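Local coordinates for glideosome-associated protein 50 (Plasmodium falciparum 3D7, PDB 3TGH), which is a component of the glideosome, the complex behind parasite gliding and host cell invasion, and may anchor it to the inner membrane complex, at residues 35-40 / 152-157; 10-15 / 74-79; 190-195 / 284-289. One frame throughout, in Å; residues are numbered along the deposited sequence.

Contact 1: residues 35-40 / 152-157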
loop_
_atom_site.group_PDB
_atom_site.type_symbol
_atom_site.label_atom_id
_atom_site.label_comp_id
_atom_site.label_asym_id
_atom_site.label_seq_id
_atom_site.Cartn_x
_atom_site.Cartn_y
_atom_site.Cartn_z
ATOM N N VAL A 35 -8.960 12.743 -5.003
ATOM C CA VAL A 35 -7.983 11.657 -5.021
ATOM C C VAL A 35 -7.752 11.217 -6.467
ATOM O O VAL A 35 -8.707 11.091 -7.235
ATOM C CB VAL A 35 -8.468 10.475 -4.169
ATOM C CG1 VAL A 35 -7.631 9.215 -4.435
ATOM C CG2 VAL A 35 -8.448 10.854 -2.675
ATOM N N THR A 36 -6.493 10.995 -6.838
ATOM C CA THR A 36 -6.159 10.587 -8.211
ATOM C C THR A 36 -5.658 9.142 -8.377
ATOM O O THR A 36 -5.567 8.649 -9.499
ATOM C CB THR A 36 -5.160 11.560 -8.851
ATOM O OG1 THR A 36 -3.981 11.626 -8.047
ATOM C CG2 THR A 36 -5.793 12.956 -8.975
ATOM N N PHE A 37 -5.351 8.460 -7.276
ATOM C CA PHE A 37 -5.118 7.017 -7.322
ATOM C C PHE A 37 -5.275 6.387 -5.947
ATOM O O PHE A 37 -5.340 7.081 -4.934
ATOM C CB PHE A 37 -3.757 6.653 -7.939
ATOM C CG PHE A 37 -2.568 7.179 -7.186
ATOM C CD1 PHE A 37 -1.919 6.392 -6.238
ATOM C CD2 PHE A 37 -2.078 8.452 -7.449
ATOM C CE1 PHE A 37 -0.802 6.872 -5.558
ATOM C CE2 PHE A 37 -0.973 8.939 -6.772
ATOM C CZ PHE A 37 -0.330 8.136 -5.825
ATOM N N ILE A 38 -5.383 5.069 -5.953
ATOM C CA ILE A 38 -5.593 4.283 -4.744
ATOM C C ILE A 38 -4.431 3.310 -4.606
ATOM O O ILE A 38 -3.952 2.751 -5.599
ATOM C CB ILE A 38 -6.924 3.495 -4.822
ATOM C CG1 ILE A 38 -8.113 4.447 -5.021
ATOM C CG2 ILE A 38 -7.121 2.624 -3.580
ATOM C CD1 ILE A 38 -9.325 3.773 -5.679
ATOM N N VAL A 39 -3.973 3.100 -3.374
ATOM C CA VAL A 39 -3.065 2.009 -3.071
ATOM C C VAL A 39 -3.783 1.057 -2.126
ATOM O O VAL A 39 -4.629 1.481 -1.331
ATOM C CB VAL A 39 -1.728 2.471 -2.434
ATOM C CG1 VAL A 39 -0.992 3.458 -3.348
ATOM C CG2 VAL A 39 -1.950 3.077 -1.043
ATOM N N SER A 40 -3.441 -0.223 -2.199
ATOM C CA SER A 40 -4.094 -1.228 -1.360
ATOM C C SER A 40 -3.100 -2.075 -0.578
ATOM O O SER A 40 -2.527 -3.010 -1.131
ATOM C CB SER A 40 -4.983 -2.124 -2.218
ATOM O OG SER A 40 -5.659 -3.082 -1.418
ATOM N N ALA A 152 7.771 11.678 -5.954
ATOM C CA ALA A 152 7.318 10.688 -4.978
ATOM C C ALA A 152 7.589 9.288 -5.506
ATOM O O ALA A 152 7.214 8.963 -6.641
ATOM C CB ALA A 152 5.835 10.862 -4.694
ATOM N N ALA A 153 8.251 8.470 -4.689
ATOM C CA ALA A 153 8.497 7.078 -5.017
ATOM C C ALA A 153 7.572 6.196 -4.184
ATOM O O ALA A 153 7.585 6.268 -2.969
ATOM C CB ALA A 153 9.945 6.717 -4.762
ATOM N N PHE A 154 6.764 5.394 -4.867
ATOM C CA PHE A 154 5.909 4.391 -4.243
ATOM C C PHE A 154 6.525 3.032 -4.510
ATOM O O PHE A 154 6.734 2.650 -5.666
ATOM C CB PHE A 154 4.494 4.477 -4.820
ATOM C CG PHE A 154 3.755 5.708 -4.394
ATOM C CD1 PHE A 154 3.919 6.901 -5.067
ATOM C CD2 PHE A 154 2.908 5.680 -3.288
ATOM C CE1 PHE A 154 3.238 8.048 -4.659
ATOM C CE2 PHE A 154 2.232 6.820 -2.877
ATOM C CZ PHE A 154 2.397 8.001 -3.561
ATOM N N ILE A 155 6.858 2.314 -3.439
ATOM C CA ILE A 155 7.481 1.007 -3.545
ATOM C C ILE A 155 6.517 -0.030 -2.962
ATOM O O ILE A 155 6.030 0.106 -1.827
ATOM C CB ILE A 155 8.839 0.979 -2.838
ATOM C CG1 ILE A 155 9.811 1.924 -3.569
ATOM C CG2 ILE A 155 9.409 -0.451 -2.798
ATOM C CD1 ILE A 155 11.028 2.313 -2.739
ATOM N N PHE A 156 6.209 -1.040 -3.763
ATOM C CA PHE A 156 5.229 -2.058 -3.389
ATOM C C PHE A 156 5.946 -3.366 -3.126
ATOM O O PHE A 156 6.671 -3.875 -3.984
ATOM C CB PHE A 156 4.170 -2.217 -4.485
ATOM C CG PHE A 156 3.378 -0.968 -4.729
ATOM C CD1 PHE A 156 3.854 0.017 -5.592
ATOM C CD2 PHE A 156 2.174 -0.747 -4.062
ATOM C CE1 PHE A 156 3.131 1.198 -5.801
ATOM C CE2 PHE A 156 1.456 0.417 -4.259
ATOM C CZ PHE A 156 1.946 1.404 -5.126
ATOM N N ILE A 157 5.745 -3.914 -1.929
ATOM C CA ILE A 157 6.429 -5.141 -1.519
ATOM C C ILE A 157 5.446 -6.261 -1.221
ATOM O O ILE A 157 4.294 -6.013 -0.855
ATOM C CB ILE A 157 7.349 -4.915 -0.281
ATOM C CG1 ILE A 157 6.569 -4.405 0.927
ATOM C CG2 ILE A 157 8.451 -3.922 -0.608
ATOM C CD1 ILE A 157 7.433 -4.309 2.213
#
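Phe37 drives the edge of its ring against the face of Phe154, a worked example of two β-sheets packed through side chains, with no hydrogen bond between these segments. CB leaves the backbone toward the 152-157 strand, and the first torsion (chi1 62°) carries the ring on across to Phe154. CB, CG and the near half of the ring span the gap without touching that strand. The outer carbons do the work: CE1 of Phe37 stands 3.9 Å above the plane of the Phe154 ring, toward its rim, and CZ of Phe37 ends 3.5 Å from CZ of Phe154. The planes meet at 87°, so the stack is T-shaped. Beside it, CG1 of Val39 comes up to the edge of Phe156, 4.0 Å from its CZ, the two side chains crossing at about a right angle. Phe6 ties the pair together, nearly parallel to the Phe37 ring and edge-to-face with Phe154. The axes of strands 37-40 and 152-156 come within 10.1 Å of each other, at 34°, each in its own sheet of the phosphatase-fold sandwich. Strand 37-40 is flanked in its sheet by 4-8 and 75-78, while Ile155, on the far side of its strand, packs on helix 169-189.

Contact 2: residues 10-15 / 74-79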
loop_
_atom_site.group_PDB
_atom_site.type_symbol
_atom_site.label_atom_id
_atom_site.label_comp_id
_atom_site.label_asym_id
_atom_site.label_seq_id
_atom_site.Cartn_x
_atom_site.Cartn_y
_atom_site.Cartn_z
ATOM N N GLY A 10 -7.317 -1.316 2.659
ATOM C CA GLY A 10 -6.682 -2.621 2.891
ATOM C C GLY A 10 -7.618 -3.711 3.366
ATOM O O GLY A 10 -8.594 -3.434 4.063
ATOM N N ASP A 11 -7.336 -4.950 2.963
ATOM C CA ASP A 11 -8.071 -6.132 3.441
ATOM C C ASP A 11 -9.578 -5.984 3.244
ATOM O O ASP A 11 -10.385 -6.256 4.141
ATOM C CB ASP A 11 -7.710 -6.382 4.899
ATOM C CG ASP A 11 -6.233 -6.692 5.077
ATOM O OD1 ASP A 11 -5.837 -7.844 4.820
ATOM O OD2 ASP A 11 -5.468 -5.795 5.468
ATOM N N TRP A 12 -9.925 -5.585 2.028
ATOM C CA TRP A 12 -11.238 -5.032 1.689
ATOM C C TRP A 12 -12.188 -6.064 1.072
ATOM O O TRP A 12 -13.408 -5.860 1.041
ATOM C CB TRP A 12 -11.037 -3.836 0.731
ATOM C CG TRP A 12 -10.119 -4.169 -0.400
ATOM C CD1 TRP A 12 -8.790 -3.862 -0.494
ATOM C CD2 TRP A 12 -10.441 -4.922 -1.578
ATOM N NE1 TRP A 12 -8.263 -4.376 -1.658
ATOM C CE2 TRP A 12 -9.261 -5.017 -2.349
ATOM C CE3 TRP A 12 -11.615 -5.506 -2.069
ATOM C CZ2 TRP A 12 -9.216 -5.690 -3.565
ATOM C CZ3 TRP A 12 -11.572 -6.171 -3.293
ATOM C CH2 TRP A 12 -10.377 -6.262 -4.021
ATOM N N GLY A 13 -11.639 -7.176 0.588
ATOM C CA GLY A 13 -12.416 -8.130 -0.206
ATOM C C GLY A 13 -13.162 -9.194 0.567
ATOM O O GLY A 13 -12.747 -10.355 0.587
ATOM N N LYS A 14 -14.273 -8.791 1.176
ATOM C CA LYS A 14 -15.170 -9.705 1.873
ATOM C C LYS A 14 -16.571 -9.093 1.902
ATOM O O LYS A 14 -16.721 -7.897 2.133
ATOM C CB LYS A 14 -14.679 -9.952 3.295
ATOM C CG LYS A 14 -15.447 -11.056 4.032
ATOM C CD LYS A 14 -14.898 -11.313 5.422
ATOM C CE LYS A 14 -15.669 -12.440 6.111
ATOM N NZ LYS A 14 -15.140 -12.742 7.472
ATOM N N ASP A 15 -17.587 -9.912 1.654
ATOM C CA ASP A 15 -18.968 -9.432 1.634
ATOM C C ASP A 15 -19.486 -9.270 3.068
ATOM O O ASP A 15 -19.985 -10.217 3.678
ATOM C CB ASP A 15 -19.862 -10.383 0.830
ATOM C CG ASP A 15 -21.306 -9.899 0.722
ATOM O OD1 ASP A 15 -21.559 -8.679 0.844
ATOM O OD2 ASP A 15 -22.192 -10.754 0.508
ATOM N N MET A 74 -9.561 5.204 -11.911
ATOM C CA MET A 74 -8.212 5.641 -11.587
ATOM C C MET A 74 -7.395 4.400 -11.218
ATOM O O MET A 74 -7.968 3.333 -10.995
ATOM C CB MET A 74 -8.254 6.608 -10.401
ATOM C CG MET A 74 -8.815 5.999 -9.114
ATOM S SD MET A 74 -8.983 7.214 -7.793
ATOM C CE MET A 74 -10.313 8.229 -8.458
ATOM N N PRO A 75 -6.060 4.524 -11.155
ATOM C CA PRO A 75 -5.241 3.370 -10.791
ATOM C C PRO A 75 -5.542 2.851 -9.397
ATOM O O PRO A 75 -5.808 3.641 -8.498
ATOM C CB PRO A 75 -3.811 3.922 -10.844
ATOM C CG PRO A 75 -3.896 5.063 -11.783
ATOM C CD PRO A 75 -5.226 5.683 -11.514
ATOM N N PHE A 76 -5.513 1.527 -9.262
ATOM C CA PHE A 76 -5.656 0.808 -7.999
ATOM C C PHE A 76 -4.397 -0.057 -7.872
ATOM O O PHE A 76 -4.346 -1.185 -8.398
ATOM C CB PHE A 76 -6.927 -0.044 -8.056
ATOM C CG PHE A 76 -7.286 -0.715 -6.754
ATOM C CD1 PHE A 76 -8.107 -0.079 -5.833
ATOM C CD2 PHE A 76 -6.866 -2.005 -6.489
ATOM C CE1 PHE A 76 -8.461 -0.705 -4.644
ATOM C CE2 PHE A 76 -7.215 -2.636 -5.292
ATOM C CZ PHE A 76 -8.006 -1.978 -4.376
ATOM N N PHE A 77 -3.366 0.502 -7.234
ATOM C CA PHE A 77 -2.058 -0.139 -7.114
ATOM C C PHE A 77 -2.150 -1.074 -5.927
ATOM O O PHE A 77 -2.297 -0.617 -4.784
ATOM C CB PHE A 77 -0.943 0.871 -6.833
ATOM C CG PHE A 77 -0.692 1.849 -7.951
ATOM C CD1 PHE A 77 -0.009 1.458 -9.090
ATOM C CD2 PHE A 77 -1.094 3.170 -7.834
ATOM C CE1 PHE A 77 0.229 2.367 -10.116
ATOM C CE2 PHE A 77 -0.860 4.077 -8.855
ATOM C CZ PHE A 77 -0.198 3.675 -9.993
ATOM N N THR A 78 -2.072 -2.369 -6.183
ATOM C CA THR A 78 -2.251 -3.326 -5.113
ATOM C C THR A 78 -1.090 -4.301 -4.969
ATOM O O THR A 78 -0.194 -4.366 -5.804
ATOM C CB THR A 78 -3.597 -4.062 -5.253
ATOM O OG1 THR A 78 -3.847 -4.777 -4.035
ATOM C CG2 THR A 78 -3.591 -5.022 -6.426
ATOM N N VAL A 79 -1.087 -4.998 -3.835
ATOM C CA VAL A 79 -0.164 -6.084 -3.563
ATOM C C VAL A 79 -0.968 -7.229 -2.963
ATOM O O VAL A 79 -2.120 -7.051 -2.566
ATOM C CB VAL A 79 0.914 -5.692 -2.527
ATOM C CG1 VAL A 79 1.842 -4.628 -3.087
ATOM C CG2 VAL A 79 0.263 -5.209 -1.226
#
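NE1 of Trp12 is held by Ser40 OG of the neighbouring strand 37-40 and, weakly, by Asn44 OD1, while the ring of Phe76 closes in on the same nitrogen. Phe76 CZ lies 3.6 Å from Trp12 NE1, which sits near the plane of the phenyl ring, at its edge. The two rings form an offset edge-to-face stack, the edge of Phe76 toward the face of Trp12: the five-membered ring of Trp12 and the ring of Phe76 have centroids 5.6 Å apart and planes at 86°. CZ of Phe76 also comes within 3.9 Å of Trp12 CE2, and CE2 of Phe76 within 4.0 Å of Trp12 CZ2, so the contact spreads along one side of the indole. Phe76 reaches it with CG anti to its backbone N (chi1 -173°), projecting from strand 75-78 toward the loop. That loop carries a Gly-Asp-Trp-Gly sequence, a form of the Gly-Asp-x-Gly motif that follows the first strand in metallophosphoesterases. Asp11 is hydrogen-bonded to the backbone N of Ser43 and of the metal-binding His233, consistent with a place near the metal site. After the tryptophan the chain turns sharply, with Gly13 at the centre of an inverse gamma turn and Lys14 N bonded to Trp12 O at 3.1 Å. Further rings box in the pair, Phe45 edge-to-face with Trp12 and Tyr61 edge-to-face with Phe76. Asn44 OD1, the weak partner of the indole nitrogen, is also hydrogen-bonded to Thr78 OG1 on the strand.

Contact 3: residues 190-195 / 284-289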
loop_
_atom_site.group_PDB
_atom_site.type_symbol
_atom_site.label_atom_id
_atom_site.label_comp_id
_atom_site.label_asym_id
_atom_site.label_seq_id
_atom_site.Cartn_x
_atom_site.Cartn_y
_atom_site.Cartn_z
ATOM N N ALA A 190 13.922 10.984 -5.039
ATOM C CA ALA A 190 12.577 11.166 -4.499
ATOM C C ALA A 190 12.545 12.030 -3.236
ATOM O O ALA A 190 13.278 11.778 -2.272
ATOM C CB ALA A 190 11.936 9.811 -4.229
ATOM N N ASP A 191 11.670 13.033 -3.241
ATOM C CA ASP A 191 11.453 13.894 -2.074
ATOM C C ASP A 191 10.575 13.193 -1.040
ATOM O O ASP A 191 10.661 13.479 0.166
ATOM C CB ASP A 191 10.821 15.208 -2.515
ATOM C CG ASP A 191 11.649 15.914 -3.575
ATOM O OD1 ASP A 191 12.666 16.552 -3.219
ATOM O OD2 ASP A 191 11.300 15.796 -4.769
ATOM N N PHE A 192 9.728 12.288 -1.528
ATOM C CA PHE A 192 8.863 11.456 -0.700
ATOM C C PHE A 192 9.047 9.989 -1.089
ATOM O O PHE A 192 9.088 9.658 -2.275
ATOM C CB PHE A 192 7.394 11.817 -0.919
ATOM C CG PHE A 192 7.044 13.236 -0.565
ATOM C CD1 PHE A 192 6.870 14.192 -1.556
ATOM C CD2 PHE A 192 6.850 13.604 0.756
ATOM C CE1 PHE A 192 6.524 15.503 -1.222
ATOM C CE2 PHE A 192 6.508 14.906 1.095
ATOM C CZ PHE A 192 6.346 15.852 0.105
ATOM N N ILE A 193 9.132 9.109 -0.095
ATOM C CA ILE A 193 9.201 7.662 -0.347
ATOM C C ILE A 193 8.159 6.975 0.526
ATOM O O ILE A 193 8.162 7.134 1.750
ATOM C CB ILE A 193 10.598 7.071 -0.057
ATOM C CG1 ILE A 193 11.689 7.855 -0.794
ATOM C CG2 ILE A 193 10.659 5.604 -0.471
ATOM C CD1 ILE A 193 13.095 7.464 -0.386
ATOM N N ILE A 194 7.266 6.233 -0.129
ATOM C CA ILE A 194 6.155 5.547 0.513
ATOM C C ILE A 194 6.231 4.073 0.141
ATOM O O ILE A 194 6.297 3.722 -1.031
ATOM C CB ILE A 194 4.784 6.121 0.056
ATOM C CG1 ILE A 194 4.662 7.603 0.435
ATOM C CG2 ILE A 194 3.608 5.325 0.658
ATOM C CD1 ILE A 194 5.254 8.546 -0.599
ATOM N N VAL A 195 6.225 3.207 1.148
ATOM C CA VAL A 195 6.262 1.772 0.919
ATOM C C VAL A 195 4.911 1.182 1.340
ATOM O O VAL A 195 4.326 1.609 2.338
ATOM C CB VAL A 195 7.422 1.117 1.694
ATOM C CG1 VAL A 195 7.475 -0.381 1.441
ATOM C CG2 VAL A 195 8.765 1.775 1.323
ATOM N N ASN A 284 4.933 21.052 2.120
ATOM C CA ASN A 284 5.203 20.997 3.555
ATOM C C ASN A 284 5.372 19.589 4.130
ATOM O O ASN A 284 5.973 19.424 5.193
ATOM C CB ASN A 284 4.093 21.735 4.302
ATOM C CG ASN A 284 4.082 23.223 3.990
ATOM O OD1 ASN A 284 3.048 23.790 3.635
ATOM N ND2 ASN A 284 5.245 23.857 4.102
ATOM N N GLY A 285 4.849 18.582 3.439
ATOM C CA GLY A 285 4.984 17.201 3.894
ATOM C C GLY A 285 3.806 16.328 3.519
ATOM O O GLY A 285 3.199 16.514 2.464
ATOM N N ILE A 286 3.489 15.378 4.398
ATOM C CA ILE A 286 2.411 14.424 4.178
ATOM C C ILE A 286 1.368 14.546 5.278
ATOM O O ILE A 286 1.695 14.451 6.463
ATOM C CB ILE A 286 2.911 12.974 4.169
ATOM C CG1 ILE A 286 4.104 12.826 3.224
ATOM C CG2 ILE A 286 1.761 12.034 3.760
ATOM C CD1 ILE A 286 4.654 11.423 3.145
ATOM N N VAL A 287 0.123 14.773 4.875
ATOM C CA VAL A 287 -1.007 14.768 5.795
ATOM C C VAL A 287 -1.814 13.510 5.512
ATOM O O VAL A 287 -2.218 13.273 4.372
ATOM C CB VAL A 287 -1.898 16.015 5.614
ATOM C CG1 VAL A 287 -3.113 15.941 6.526
ATOM C CG2 VAL A 287 -1.106 17.288 5.893
ATOM N N THR A 288 -2.025 12.699 6.545
ATOM C CA THR A 288 -2.820 11.491 6.438
ATOM C C THR A 288 -4.083 11.653 7.276
ATOM O O THR A 288 -4.007 12.003 8.455
ATOM C CB THR A 288 -2.029 10.265 6.929
ATOM O OG1 THR A 288 -0.897 10.056 6.074
ATOM C CG2 THR A 288 -2.906 9.012 6.931
ATOM N N LYS A 289 -5.237 11.420 6.655
ATOM C CA LYS A 289 -6.519 11.467 7.345
ATOM C C LYS A 289 -7.114 10.066 7.452
ATOM O O LYS A 289 -7.292 9.359 6.445
ATOM C CB LYS A 289 -7.492 12.394 6.613
ATOM C CG LYS A 289 -7.104 13.863 6.662
ATOM C CD LYS A 289 -8.050 14.704 5.819
ATOM C CE LYS A 289 -7.507 16.108 5.577
ATOM N NZ LYS A 289 -8.378 16.889 4.641
#
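Gly285 starts strand 285-289 by offering bare backbone to the ring of Phe192: its carbonyl C lies 3.9 Å from CE2 of Phe192 and its O 4.0 Å from CZ. The backbone here is extended in an unusual way (phi 148°), and a CB at these angles would be pressed against the carbonyl O of Asn284, a conflict that a residue without a side chain avoids. Ile286 comes next and carries the side-chain part of the contact. Its CG1, anti to the carbonyl carbon (chi1 -50°), meets the CD2–CE2 side of the ring, 3.8 Å from CD2 of Phe192, and its terminal CD1 follows at 3.9 Å from the same CD2. The two side chains run alongside each other, pointing opposite ways, so flank meets flank. Ile286 also packs on Leu228 of the strand beside 192-196. Farther along, Val287 packs on Thr301 and Lys303 of the adjacent strand 297-305. Strands 192-196 and 285-292 belong to the two different sheets of the β-sandwich, and no hydrogen bond crosses between these segments. The phenyl ring meets an apolar flank on Ile286 and a backbone carbonyl on Gly285, neither of which bonds to it, so the join at this point rests on van der Waals fit.

Contact 1 is the hub of the three. Its 35-40 segment neighbours the 74-79 segment of contact 2 in one sheet, where Ile38 O and Phe77 N lie 2.8 Å apart, a probable hydrogen bond. Its 152-157 segment neighbours the 190-195 segment of contact 3 in the other sheet, with Ala153 N likewise 2.8 Å from Phe192 O. Contacts 1 and 3 join the two sheets face to face, their centres 11 Å apart, whereas contact 2 ties a loop to one sheet. Contacts 2 and 3 do not touch, with centres 20 Å apart. Contact 2 lies toward the metal region, the Trp12 side chain about 12 Å from that of the metal-binding His233.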